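PDB 5GKD: AlyGC from Glaciecola chathamensis, which cleaves alginate as a lyase of polysaccharide lyase family 6, probably by beta-elimination with the help of a bound calcium ion. Local coordinates for residues G528-R533 and S560-D565. Sequence-based numbering, arbitrary orientation.
Sequences GNTLIR and SYHFFD
Y561 lays its ring against N529, whose CB sits almost centrally over one face, 3.4 Å from the centroid of the Y561 ring, in a CH-pi contact. The amide plane of N529 stands nearly perpendicular (87°) to that ring, and its ND2 comes within 3.5 Å of Y561 CE2. Asparagine suits the place because its CB methylene rests on the aromatic face while OD1 and ND2 bond elsewhere, to S500 OG and P524 O. With CG anti to the backbone N (chi1 -165°), the tyrosine ring extends along N529, long and flat enough to span from there to L531, where its OH meets L531 CD1. Cutting Y561 back to an alanine is likely to leave N529 CB without its aromatic partner and to open a gap beside L531.

The two segments are neighbouring rungs of the C-terminal parallel beta-helix, which resembles the pectate-lyase-like fold of the N-terminal one. Here the backbones run in register: H562 N donates to N529 O, and H562 O accepts L531 N at 2.9 Å. Both segments then turn the same corner, at L531-I532 and F563, where I532 N bonds to F563 O; beyond it D565 N donates to I532 O.

F563 projects inward from this corner; L531 CD2 packs against F563 CE1 and I532 CD1 against F563 CZ, each at 3.8 Å. A large flat hydrocarbon fits this interior position, where F552 and F582 meet the same ring edge-to-face. Farther along, I532 CG2 approaches the edge of the F564 ring in its plane, 3.7 Å from F564 CD1.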
ATOM      1  N   GLY A 528      15.734  -5.845  -4.275  1.00 27.37           N
ATOM      2  CA  GLY A 528      14.675  -5.234  -3.497  1.00 25.10           C
ATOM      3  C   GLY A 528      14.579  -5.685  -2.061  1.00 25.42           C
ATOM      4  O   GLY A 528      13.506  -5.567  -1.464  1.00 24.71           O
ATOM      5  N   ASN A 529      15.659  -6.207  -1.486  1.00 23.77           N
ATOM      6  CA  ASN A 529      15.684  -6.432  -0.050  1.00 22.30           C
ATOM      7  C   ASN A 529      15.591  -5.101   0.687  1.00 22.96           C
ATOM      8  O   ASN A 529      15.962  -4.048   0.173  1.00 22.73           O
ATOM      9  CB  ASN A 529      16.963  -7.153   0.384  1.00 21.20           C
ATOM     10  CG  ASN A 529      17.049  -8.580  -0.132  1.00 26.43           C
ATOM     11  OD1 ASN A 529      16.051  -9.170  -0.565  1.00 25.34           O
ATOM     12  ND2 ASN A 529      18.258  -9.144  -0.091  1.00 25.06           N
ATOM     13  N   THR A 530      15.118  -5.166   1.922  1.00 20.45           N
ATOM     14  CA  THR A 530      14.923  -3.983   2.748  1.00 24.24           C
ATOM     15  C   THR A 530      15.302  -4.379   4.163  1.00 22.97           C
ATOM     16  O   THR A 530      14.571  -5.137   4.802  1.00 29.30           O
ATOM     17  CB  THR A 530      13.472  -3.481   2.690  1.00 24.06           C
ATOM     18  OG1 THR A 530      12.593  -4.522   3.117  1.00 28.43           O
ATOM     19  CG2 THR A 530      13.072  -3.067   1.283  1.00 20.13           C
ATOM     20  N   LEU A 531      16.428  -3.879   4.655  1.00 21.37           N
ATOM     21  CA  LEU A 531      16.901  -4.327   5.963  1.00 25.17           C
ATOM     22  C   LEU A 531      15.926  -3.935   7.064  1.00 24.42           C
ATOM     23  O   LEU A 531      15.554  -4.762   7.902  1.00 29.81           O
ATOM     24  CB  LEU A 531      18.296  -3.773   6.254  1.00 20.93           C
ATOM     25  CG  LEU A 531      18.978  -4.446   7.446  1.00 25.25           C
ATOM     26  CD1 LEU A 531      19.606  -5.772   7.058  1.00 20.18           C
ATOM     27  CD2 LEU A 531      20.007  -3.510   8.091  1.00 22.40           C
ATOM     28  N   ILE A 532      15.495  -2.682   7.080  1.00 23.15           N
ATOM     29  CA  ILE A 532      14.524  -2.206   8.057  1.00 23.61           C
ATOM     30  C   ILE A 532      13.394  -1.499   7.318  1.00 21.26           C
ATOM     31  O   ILE A 532      13.626  -0.807   6.321  1.00 23.49           O
ATOM     32  CB  ILE A 532      15.168  -1.270   9.099  1.00 24.67           C
ATOM     33  CG1 ILE A 532      16.345  -1.964   9.787  1.00 22.13           C
ATOM     34  CG2 ILE A 532      14.130  -0.803  10.126  1.00 24.31           C
ATOM     35  CD1 ILE A 532      17.089  -1.075  10.755  1.00 27.32           C
ATOM     36  N   ARG A 533      12.168  -1.688   7.793  1.00 21.61           N
ATOM     37  CA  ARG A 533      11.014  -1.092   7.134  1.00 18.68           C
ATOM     38  C   ARG A 533       9.845  -1.106   8.098  1.00 20.48           C
ATOM     39  O   ARG A 533       9.861  -1.815   9.106  1.00 23.20           O
ATOM     40  CB  ARG A 533      10.646  -1.838   5.835  1.00 21.31           C
ATOM     41  CG  ARG A 533      10.175  -3.291   6.014  1.00 21.75           C
ATOM     42  CD  ARG A 533       9.643  -3.914   4.706  1.00 20.14           C
ATOM     43  NE  ARG A 533       9.466  -5.357   4.838  1.00 22.58           N
ATOM     44  CZ  ARG A 533       8.430  -5.937   5.443  1.00 25.22           C
ATOM     45  NH1 ARG A 533       7.449  -5.196   5.955  1.00 25.02           N
ATOM     46  NH2 ARG A 533       8.355  -7.257   5.531  1.00 25.05           N
ATOM     47  N   SER A 560      19.239  -2.866  -5.489  1.00 25.61           N
ATOM     48  CA  SER A 560      18.091  -2.273  -4.804  1.00 23.59           C
ATOM     49  C   SER A 560      17.904  -2.855  -3.403  1.00 24.69           C
ATOM     50  O   SER A 560      16.789  -3.142  -2.977  1.00 24.63           O
ATOM     51  CB  SER A 560      16.804  -2.435  -5.624  1.00 23.68           C
ATOM     52  OG  SER A 560      16.929  -1.829  -6.892  1.00 26.19           O
ATOM     53  N   TYR A 561      18.999  -3.020  -2.678  1.00 24.77           N
ATOM     54  CA  TYR A 561      18.955  -3.469  -1.292  1.00 20.86           C
ATOM     55  C   TYR A 561      18.965  -2.216  -0.431  1.00 24.21           C
ATOM     56  O   TYR A 561      20.018  -1.623  -0.199  1.00 23.22           O
ATOM     57  CB  TYR A 561      20.137  -4.376  -0.977  1.00 25.72           C
ATOM     58  CG  TYR A 561      20.022  -5.188   0.291  1.00 24.03           C
ATOM     59  CD1 TYR A 561      19.192  -4.796   1.335  1.00 23.91           C
ATOM     60  CD2 TYR A 561      20.743  -6.367   0.436  1.00 25.31           C
ATOM     61  CE1 TYR A 561      19.097  -5.552   2.486  1.00 23.30           C
ATOM     62  CE2 TYR A 561      20.643  -7.127   1.575  1.00 24.01           C
ATOM     63  CZ  TYR A 561      19.831  -6.719   2.594  1.00 23.14           C
ATOM     64  OH  TYR A 561      19.744  -7.486   3.729  1.00 27.28           O
ATOM     65  N   HIS A 562      17.787  -1.824   0.050  1.00 26.03           N
ATOM     66  CA  HIS A 562      17.621  -0.591   0.802  1.00 22.84           C
ATOM     67  C   HIS A 562      17.854  -0.813   2.284  1.00 22.03           C
ATOM     68  O   HIS A 562      17.604  -1.894   2.825  1.00 19.26           O
ATOM     69  CB  HIS A 562      16.222  -0.027   0.591  1.00 20.35           C
ATOM     70  CG  HIS A 562      15.805  -0.017  -0.842  1.00 24.37           C
ATOM     71  ND1 HIS A 562      16.428   0.768  -1.788  1.00 22.68           N
ATOM     72  CD2 HIS A 562      14.841  -0.704  -1.496  1.00 21.59           C
ATOM     73  CE1 HIS A 562      15.863   0.561  -2.964  1.00 21.02           C
ATOM     74  NE2 HIS A 562      14.899  -0.326  -2.814  1.00 22.38           N
ATOM     75  N   PHE A 563      18.327   0.235   2.950  1.00 21.84           N
ATOM     76  CA  PHE A 563      18.452   0.145   4.399  1.00 22.25           C
ATOM     77  C   PHE A 563      17.097   0.346   5.090  1.00 24.71           C
ATOM     78  O   PHE A 563      16.722  -0.446   5.964  1.00 22.93           O
ATOM     79  CB  PHE A 563      19.473   1.163   4.910  1.00 20.73           C
ATOM     80  CG  PHE A 563      19.546   1.227   6.397  1.00 21.05           C
ATOM     81  CD1 PHE A 563      20.206   0.244   7.116  1.00 21.86           C
ATOM     82  CD2 PHE A 563      18.927   2.250   7.086  1.00 23.57           C
ATOM     83  CE1 PHE A 563      20.254   0.289   8.493  1.00 20.19           C
ATOM     84  CE2 PHE A 563      18.977   2.307   8.454  1.00 20.08           C
ATOM     85  CZ  PHE A 563      19.639   1.321   9.163  1.00 24.06           C
ATOM     86  N   PHE A 564      16.362   1.412   4.737  1.00 20.99           N
ATOM     87  CA  PHE A 564      15.068   1.681   5.356  1.00 20.19           C
ATOM     88  C   PHE A 564      14.041   2.048   4.297  1.00 21.82           C
ATOM     89  O   PHE A 564      14.254   2.984   3.523  1.00 22.14           O
ATOM     90  CB  PHE A 564      15.130   2.799   6.409  1.00 18.01           C
ATOM     91  CG  PHE A 564      13.809   3.029   7.104  1.00 21.12           C
ATOM     92  CD1 PHE A 564      13.432   2.249   8.181  1.00 19.06           C
ATOM     93  CD2 PHE A 564      12.919   3.989   6.639  1.00 19.71           C
ATOM     94  CE1 PHE A 564      12.206   2.431   8.798  1.00 20.46           C
ATOM     95  CE2 PHE A 564      11.690   4.183   7.251  1.00 20.09           C
ATOM     96  CZ  PHE A 564      11.338   3.401   8.339  1.00 20.34           C
ATOM     97  N   ASP A 565      12.903   1.355   4.311  1.00 19.33           N
ATOM     98  CA  ASP A 565      11.840   1.536   3.325  1.00 18.82           C
ATOM     99  C   ASP A 565      10.536   1.834   4.058  1.00 21.75           C
ATOM    100  O   ASP A 565       9.974   0.952   4.709  1.00 21.56           O
ATOM    101  CB  ASP A 565      11.706   0.289   2.445  1.00 22.52           C
ATOM    102  CG  ASP A 565      10.825   0.525   1.213  1.00 22.13           C
ATOM    103  OD1 ASP A 565      10.793   1.653   0.692  1.00 21.49           O
ATOM    104  OD2 ASP A 565      10.166  -0.425   0.761  1.00 24.14           O
TER